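Local coordinates for protein HTH-type dhaKLM operon transcriptional activator DhaS (Lactococcus lactis, PDB 2IU5) that activates transcription of the dhaKLM operon by binding an inverted repeat at its promoter, in complex with DhaQ and in response to dihydroxyacetone, at residues 61-65 with 99-103; 122-126 with 142-146; 14-18 with 49-54. The protein carries 1 engineered substitution. All coordinates share one frame; numbering follows the deposited sequence.

Contact 1 (61-65 with 99-103)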
# COMPACT_ATOMS: atom_id res chain seq x y z
N LEU A 61 16.14 -16.73 8.58
CA LEU A 61 15.32 -15.53 8.33
C LEU A 61 13.87 -15.90 8.10
O LEU A 61 12.97 -15.30 8.69
CB LEU A 61 15.84 -14.75 7.11
CG LEU A 61 17.05 -13.84 7.29
CD1 LEU A 61 17.34 -13.25 5.92
CD2 LEU A 61 16.68 -12.72 8.29
N SER A 62 13.63 -16.89 7.24
CA SER A 62 12.27 -17.31 6.92
C SER A 62 11.55 -17.68 8.21
O SER A 62 10.39 -17.32 8.43
CB SER A 62 12.32 -18.51 5.98
OG SER A 62 12.73 -18.07 4.69
N TRP A 63 12.25 -18.41 9.08
CA TRP A 63 11.67 -18.86 10.33
C TRP A 63 11.34 -17.66 11.22
O TRP A 63 10.26 -17.60 11.83
CB TRP A 63 12.59 -19.87 11.06
CG TRP A 63 11.89 -20.44 12.25
CD1 TRP A 63 11.01 -21.47 12.25
CD2 TRP A 63 11.99 -20.00 13.61
NE1 TRP A 63 10.56 -21.72 13.52
CE2 TRP A 63 11.14 -20.82 14.37
CE3 TRP A 63 12.71 -18.99 14.26
CZ2 TRP A 63 10.99 -20.68 15.75
CZ3 TRP A 63 12.57 -18.85 15.63
CH2 TRP A 63 11.71 -19.69 16.36
N ILE A 64 12.26 -16.71 11.30
CA ILE A 64 12.03 -15.52 12.11
C ILE A 64 10.77 -14.79 11.62
O ILE A 64 9.94 -14.38 12.43
CB ILE A 64 13.25 -14.60 12.05
CG1 ILE A 64 14.34 -15.17 12.96
CG2 ILE A 64 12.91 -13.19 12.50
CD1 ILE A 64 15.72 -14.59 12.62
N PHE A 65 10.64 -14.62 10.31
CA PHE A 65 9.50 -13.88 9.78
C PHE A 65 8.21 -14.61 10.15
O PHE A 65 7.22 -14.00 10.60
CB PHE A 65 9.60 -13.80 8.25
CG PHE A 65 10.82 -13.07 7.73
CD1 PHE A 65 11.46 -12.09 8.48
CD2 PHE A 65 11.30 -13.37 6.47
CE1 PHE A 65 12.58 -11.43 7.97
CE2 PHE A 65 12.40 -12.71 5.97
CZ PHE A 65 13.03 -11.76 6.71
N PHE A 99 17.14 -4.22 11.52
CA PHE A 99 16.96 -5.55 10.93
C PHE A 99 16.03 -5.44 9.74
O PHE A 99 16.36 -5.93 8.65
CB PHE A 99 16.36 -6.46 12.02
CG PHE A 99 16.05 -7.87 11.60
CD1 PHE A 99 17.00 -8.88 11.62
CD2 PHE A 99 14.77 -8.21 11.21
CE1 PHE A 99 16.68 -10.18 11.24
CE2 PHE A 99 14.44 -9.50 10.83
CZ PHE A 99 15.40 -10.49 10.85
N TYR A 100 14.87 -4.80 9.94
CA TYR A 100 13.88 -4.75 8.86
C TYR A 100 14.28 -3.82 7.73
O TYR A 100 13.99 -4.11 6.56
CB TYR A 100 12.42 -4.56 9.34
CG TYR A 100 11.95 -5.87 9.91
CD1 TYR A 100 11.62 -6.93 9.05
CD2 TYR A 100 11.85 -6.07 11.27
CE1 TYR A 100 11.20 -8.15 9.53
CE2 TYR A 100 11.42 -7.32 11.77
CZ TYR A 100 11.10 -8.34 10.88
OH TYR A 100 10.68 -9.56 11.34
N GLN A 101 14.94 -2.71 8.03
CA GLN A 101 15.53 -1.89 6.97
C GLN A 101 16.43 -2.75 6.08
O GLN A 101 16.37 -2.66 4.84
CB GLN A 101 16.43 -0.80 7.55
CG GLN A 101 15.73 0.31 8.25
CD GLN A 101 16.70 1.37 8.73
OE1 GLN A 101 17.92 1.13 8.77
NE2 GLN A 101 16.18 2.53 9.09
N LYS A 102 17.25 -3.58 6.72
CA LYS A 102 18.12 -4.47 5.97
C LYS A 102 17.38 -5.48 5.12
O LYS A 102 17.77 -5.74 3.99
CB LYS A 102 19.15 -5.14 6.86
CG LYS A 102 20.15 -4.15 7.40
CD LYS A 102 21.06 -4.79 8.44
CE LYS A 102 22.03 -3.74 8.95
NZ LYS A 102 22.79 -4.16 10.16
N ILE A 103 16.31 -6.04 5.67
CA ILE A 103 15.53 -7.03 4.94
C ILE A 103 14.84 -6.41 3.73
O ILE A 103 14.76 -7.04 2.66
CB ILE A 103 14.48 -7.67 5.83
CG1 ILE A 103 15.14 -8.42 6.99
CG2 ILE A 103 13.58 -8.58 5.00
CD1 ILE A 103 16.17 -9.43 6.57

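Contact 2 (122-126 with 142-146)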
# COMPACT_ATOMS: atom_id res chain seq x y z
N LEU A 122 -5.51 -7.39 10.19
CA LEU A 122 -6.89 -6.93 9.96
C LEU A 122 -7.94 -8.04 10.11
O LEU A 122 -9.03 -7.81 10.61
CB LEU A 122 -7.04 -6.19 8.62
CG LEU A 122 -6.88 -4.68 8.68
CD1 LEU A 122 -8.07 -4.04 9.39
CD2 LEU A 122 -5.55 -4.28 9.30
N ASP A 123 -7.60 -9.25 9.68
CA ASP A 123 -8.49 -10.39 9.84
C ASP A 123 -8.77 -10.57 11.33
O ASP A 123 -9.91 -10.81 11.71
CB ASP A 123 -7.88 -11.64 9.19
CG ASP A 123 -7.99 -11.62 7.66
OD1 ASP A 123 -8.71 -10.74 7.14
OD2 ASP A 123 -7.37 -12.46 7.00
N LYS A 124 -7.72 -10.43 12.14
CA LYS A 124 -7.83 -10.50 13.62
C LYS A 124 -8.69 -9.38 14.21
O LYS A 124 -9.49 -9.62 15.13
CB LYS A 124 -6.42 -10.46 14.22
CG LYS A 124 -6.34 -10.52 15.75
CD LYS A 124 -6.91 -11.81 16.26
CE LYS A 124 -6.28 -12.20 17.60
NZ LYS A 124 -6.73 -11.25 18.65
N VAL A 125 -8.54 -8.16 13.70
CA VAL A 125 -9.40 -7.04 14.10
C VAL A 125 -10.87 -7.38 13.89
O VAL A 125 -11.71 -7.23 14.80
CB VAL A 125 -9.00 -5.77 13.31
CG1 VAL A 125 -9.97 -4.64 13.59
CG2 VAL A 125 -7.59 -5.36 13.67
N ILE A 126 -11.19 -7.85 12.69
CA ILE A 126 -12.57 -8.23 12.38
C ILE A 126 -13.07 -9.34 13.31
O ILE A 126 -14.14 -9.21 13.89
CB ILE A 126 -12.64 -8.69 10.92
CG1 ILE A 126 -12.32 -7.51 10.00
CG2 ILE A 126 -14.02 -9.25 10.62
CD1 ILE A 126 -13.33 -6.37 10.02
N LYS A 142 -16.30 -6.64 4.57
CA LYS A 142 -15.20 -7.08 5.43
C LYS A 142 -13.88 -7.26 4.67
O LYS A 142 -12.81 -6.84 5.14
CB LYS A 142 -15.54 -8.43 6.08
CG LYS A 142 -16.47 -8.33 7.27
CD LYS A 142 -16.64 -9.71 7.91
CE LYS A 142 -17.83 -10.43 7.32
NZ LYS A 142 -18.27 -11.64 8.09
N SER A 143 -13.93 -7.89 3.50
CA SER A 143 -12.73 -8.04 2.69
C SER A 143 -12.19 -6.66 2.35
O SER A 143 -11.01 -6.41 2.45
CB SER A 143 -12.98 -8.81 1.39
OG SER A 143 -11.80 -8.73 0.59
N PHE A 144 -13.08 -5.76 1.95
CA PHE A 144 -12.60 -4.45 1.53
C PHE A 144 -11.95 -3.69 2.68
O PHE A 144 -10.86 -3.14 2.53
CB PHE A 144 -13.73 -3.61 0.96
CG PHE A 144 -13.28 -2.32 0.35
CD1 PHE A 144 -12.83 -2.27 -0.96
CD2 PHE A 144 -13.29 -1.16 1.10
CE1 PHE A 144 -12.41 -1.08 -1.53
CE2 PHE A 144 -12.86 0.05 0.53
CZ PHE A 144 -12.43 0.07 -0.78
N ILE A 145 -12.61 -3.66 3.83
CA ILE A 145 -12.06 -2.92 4.98
C ILE A 145 -10.68 -3.49 5.35
O ILE A 145 -9.73 -2.76 5.67
CB ILE A 145 -13.03 -2.93 6.18
CG1 ILE A 145 -12.41 -2.12 7.33
CG2 ILE A 145 -13.24 -4.32 6.68
CD1 ILE A 145 -13.46 -1.55 8.26
N CYS A 146 -10.56 -4.81 5.30
CA CYS A 146 -9.27 -5.42 5.63
C CYS A 146 -8.19 -5.07 4.62
O CYS A 146 -7.08 -4.69 5.00
CB CYS A 146 -9.42 -6.94 5.71
SG CYS A 146 -10.40 -7.46 7.15

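Contact 3 (14-18 with 49-54)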
# COMPACT_ATOMS: atom_id res chain seq x y z
N THR A 14 15.49 -23.82 21.48
CA THR A 14 16.79 -23.58 20.88
C THR A 14 16.67 -22.67 19.67
O THR A 14 17.49 -21.77 19.48
CB THR A 14 17.50 -24.89 20.49
OG1 THR A 14 17.66 -25.70 21.66
CG2 THR A 14 18.87 -24.61 19.88
N GLN A 15 15.65 -22.90 18.85
CA GLN A 15 15.40 -22.01 17.72
C GLN A 15 15.29 -20.56 18.14
O GLN A 15 15.83 -19.68 17.47
CB GLN A 15 14.15 -22.43 16.93
CG GLN A 15 14.26 -23.81 16.29
CD GLN A 15 13.72 -24.93 17.17
OE1 GLN A 15 13.90 -24.94 18.38
NE2 GLN A 15 13.05 -25.89 16.55
N LYS A 16 14.58 -20.32 19.25
CA LYS A 16 14.37 -18.96 19.71
C LYS A 16 15.67 -18.31 20.14
O LYS A 16 15.88 -17.11 19.91
CB LYS A 16 13.29 -18.90 20.80
CG LYS A 16 11.91 -19.04 20.21
CD LYS A 16 10.81 -18.95 21.27
CE LYS A 16 9.75 -17.99 20.74
NZ LYS A 16 8.80 -17.45 21.75
N ILE A 17 16.55 -19.10 20.77
CA ILE A 17 17.86 -18.60 21.19
C ILE A 17 18.71 -18.24 19.97
O ILE A 17 19.35 -17.17 19.93
CB ILE A 17 18.55 -19.63 22.10
CG1 ILE A 17 17.78 -19.80 23.40
CG2 ILE A 17 20.00 -19.23 22.37
CD1 ILE A 17 18.30 -20.97 24.19
N ILE A 18 18.71 -19.13 18.98
CA ILE A 18 19.48 -18.89 17.76
C ILE A 18 18.93 -17.64 17.05
O ILE A 18 19.69 -16.77 16.63
CB ILE A 18 19.41 -20.12 16.84
CG1 ILE A 18 20.16 -21.29 17.48
CG2 ILE A 18 20.02 -19.80 15.49
CD1 ILE A 18 19.86 -22.61 16.76
N THR A 49 25.00 -27.59 16.31
CA THR A 49 23.60 -27.66 16.74
C THR A 49 22.70 -26.85 15.81
O THR A 49 21.53 -27.18 15.64
CB THR A 49 23.46 -27.18 18.21
OG1 THR A 49 24.21 -28.06 19.06
CG2 THR A 49 22.02 -27.19 18.65
N PHE A 50 23.23 -25.80 15.20
CA PHE A 50 22.44 -24.96 14.28
C PHE A 50 21.78 -25.85 13.25
O PHE A 50 20.63 -25.62 12.87
CB PHE A 50 23.38 -23.97 13.60
CG PHE A 50 22.73 -23.04 12.59
CD1 PHE A 50 22.26 -21.79 12.98
CD2 PHE A 50 22.62 -23.41 11.25
CE1 PHE A 50 21.67 -20.92 12.07
CE2 PHE A 50 22.03 -22.54 10.33
CZ PHE A 50 21.57 -21.32 10.73
N TYR A 51 22.50 -26.87 12.79
CA TYR A 51 22.04 -27.70 11.68
C TYR A 51 20.99 -28.75 12.04
O TYR A 51 20.45 -29.47 11.17
CB TYR A 51 23.29 -28.31 11.02
CG TYR A 51 24.10 -27.18 10.46
CD1 TYR A 51 23.73 -26.56 9.27
CD2 TYR A 51 25.22 -26.71 11.13
CE1 TYR A 51 24.47 -25.50 8.76
CE2 TYR A 51 25.97 -25.65 10.62
CZ TYR A 51 25.58 -25.06 9.44
OH TYR A 51 26.31 -24.01 8.92
N ASN A 52 20.69 -28.86 13.32
CA ASN A 52 19.54 -29.64 13.72
C ASN A 52 18.28 -28.89 13.33
O ASN A 52 17.20 -29.48 13.33
CB ASN A 52 19.56 -29.89 15.22
CG ASN A 52 20.52 -31.00 15.61
OD1 ASN A 52 21.19 -30.92 16.63
ND2 ASN A 52 20.59 -32.03 14.78
N TYR A 53 18.41 -27.60 13.01
CA TYR A 53 17.25 -26.73 12.86
C TYR A 53 17.19 -25.94 11.55
O TYR A 53 16.11 -25.76 10.99
CB TYR A 53 17.16 -25.75 14.03
CG TYR A 53 17.15 -26.45 15.36
CD1 TYR A 53 16.02 -27.13 15.80
CD2 TYR A 53 18.27 -26.43 16.19
CE1 TYR A 53 16.01 -27.77 17.04
CE2 TYR A 53 18.27 -27.07 17.42
CZ TYR A 53 17.15 -27.73 17.83
OH TYR A 53 17.17 -28.36 19.06
N PHE A 54 18.34 -25.48 11.05
CA PHE A 54 18.36 -24.62 9.87
C PHE A 54 19.53 -24.98 8.99
O PHE A 54 20.57 -25.36 9.51
CB PHE A 54 18.52 -23.17 10.27
CG PHE A 54 17.49 -22.71 11.26
CD1 PHE A 54 16.18 -22.51 10.86
CD2 PHE A 54 17.84 -22.47 12.58
CE1 PHE A 54 15.22 -22.09 11.77
CE2 PHE A 54 16.88 -22.05 13.50
CZ PHE A 54 15.58 -21.86 13.08

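Contact 1 (61-65 with 99-103)
Phe99 opens the contact by bringing the far end of its ring up to helix 57-73, where its CZ meets CD2 of Leu61 at 3.6 Å and CG2 of Ile64 at 4.0 Å. The two helices belong to the all-helical TetR fold: helix 57-73 leads from the DNA-binding head into the regulatory body, and the short helix 97-106 of that body crosses it. The axes of the two segments stand 13.3 Å apart at a crossing angle of -121°, so long side chains rather than backbones fill the gap, and aromatic rings suit such a span. Phe99 extends its ring toward the other helix because its CG points opposite the backbone N (chi1 178°), and its CE2 settles at the edge of the Phe65 ring, near that ring's plane.

Tyr100 follows. The side chains of Tyr100 and Phe65 run past each other in opposite directions, the rings meeting obliquely with CE1 of Tyr100 lying 3.9 Å from CE1 of Phe65, while CD2 of Phe99 sits over the centre of the tyrosine ring. A tyrosine fits this buried place because its flank is apolar and its hydroxyl is hydrogen-bonded to the hydroxyl of Tyr92.

Ile103, one helical turn beyond Phe99, completes the apolar surface. Its CG2 and CD1 both reach CZ of Phe65, CG2 at 3.7 Å. Phe22 of helix 13-28 packs on Leu61 and Ile64, and Met26 of the same helix on Phe99, so the DNA-binding head shares this core with the body. At the leucine end two methyl groups meet tip to tip: CD1 of Ile103 stands 3.7 Å from CD2 of Leu61 and also lies in the plane of the Phe65 ring, at its edge.

Contact 2 (122-126 with 142-146)
Leu122 and Cys146 mark the tight end of this contact, their CA atoms only 5.2 Å apart. The small cysteine side chain suits so close an approach: CB of Leu122 rests 3.8 Å from CB of Cys146, and CG of Leu122 comes down beside the Cys146 carbonyl oxygen. The leucine's first torsion (-93°) lies off the staggered value, and it places CG beside that oxygen. On the solvent side of this tight end, the exposed Asp123 brings only OD1 to within 3.7 Å of SG of Cys146. One turn on from Leu122, Ile126 presents CG1 to Cys146, CD1 to Ile145 and CG2 to Lys142. Its CG1 touches SG of Cys146 at 3.4 Å, a close approach of an apolar carbon to the polarisable sulfur, while its CD1 meets CG2 of Ile145 at 3.9 Å.

These segments come from helices 110-132 and 139-163, successive helices of the TetR-type C-terminal domain, their local axes 9.8 Å apart and inclined at 131° between their N-to-C directions. Helix 171-183 lies against the same pair, with Ile182 on Val125 and Gln181 on Ile145. Phe144 packs on Gln173 of the second subunit, so helix 139-163 also takes part in the dimer.

Toward the Ile126–Lys142 end the backbones part, the CA atoms of these two residues standing 7.5 Å from each other. Here a long flexible lysine bridges the distance with its aliphatic stem, CD of Lys142 lying 3.8 Å from CG2 of Ile126. The chain then bends about its CG–CD bond (chi3 -92°) and carries the ammonium group off toward Glu130 and Asp139, both long and weak ion pairs. Trp137, in the loop between the helices, touches both Ile126 and Lys142.

Contact 3 (14-18 with 49-54)
The Tyr53 ring receives two neighbouring residues of helix 13-28. Thr14 crosses it at about a right angle and sets its methyl CG2 3.5 Å from CE2 of Tyr53; the beta-branch keeps this methyl close to the helix. A bend at chi2 (92°) brings the Gln15 amide obliquely against the CD1–CE1 side of the ring, NE2 lying 3.3 Å from CD1 of Tyr53 and the amide and ring planes tilted 40° to each other. CG of Gln15 remains 4.0 Å from CZ of Phe54. Deeper in, Ile18 divides its branches: CG2 reaches CD1 of Phe50 at 3.9 Å and also approaches Phe54, whereas CD1 faces Tyr53. Ile18, Phe50 and Phe54 are buried and wholly apolar, while the partly exposed Thr14, Gln15 and Tyr53 keep polar groups at the margin.

Residues 49-54 form the last part of the predicted helix-turn-helix (35-54), the recognition half in TetR proteins, and the turn of the chain after Phe50 helps position the three rings. The carbonyl oxygen of Phe50 accepts both Tyr53 N (3.0 Å) and Phe54 N (2.9 Å). CB of Tyr53 lies over one face of the Phe54 ring, and CD2 of Phe54 over one face of the Phe50 ring.

Helices 13-28, 36-43 and 57-73 converge here, the last being the one that leads on into the body. Ile18 also packs on Ile39 and Met40 of helix 36-43, Phe50 on Val36 of that same helix, and helix 57-73 adds Leu60 against Ile18 and Phe54, and Trp63 edge-to-face with Phe54.

Along the chain the contacts come in series, contact 3 first, then contact 1, then contact 2. Contact 3 lies in the DNA-binding head; contact 1 joins the helix leaving that head, 57-73, to the body; contact 2 is wholly within the body. Contacts 1 and 3 have centres 16 Å apart and touch through Trp63, whose CB is 3.5 Å from CE1 of Phe54. Contact 2 stands on the other side of the chain's centre from both, its centre 25 Å from that of contact 1 and 35 Å from that of contact 3. Helix 57-73 is thus shared: its Trp63 meets contact 3 while Leu61, Ile64 and Phe65 meet the body, where helices 97-106 and 110-132, successive in the chain, lead from contact 1 to contact 2.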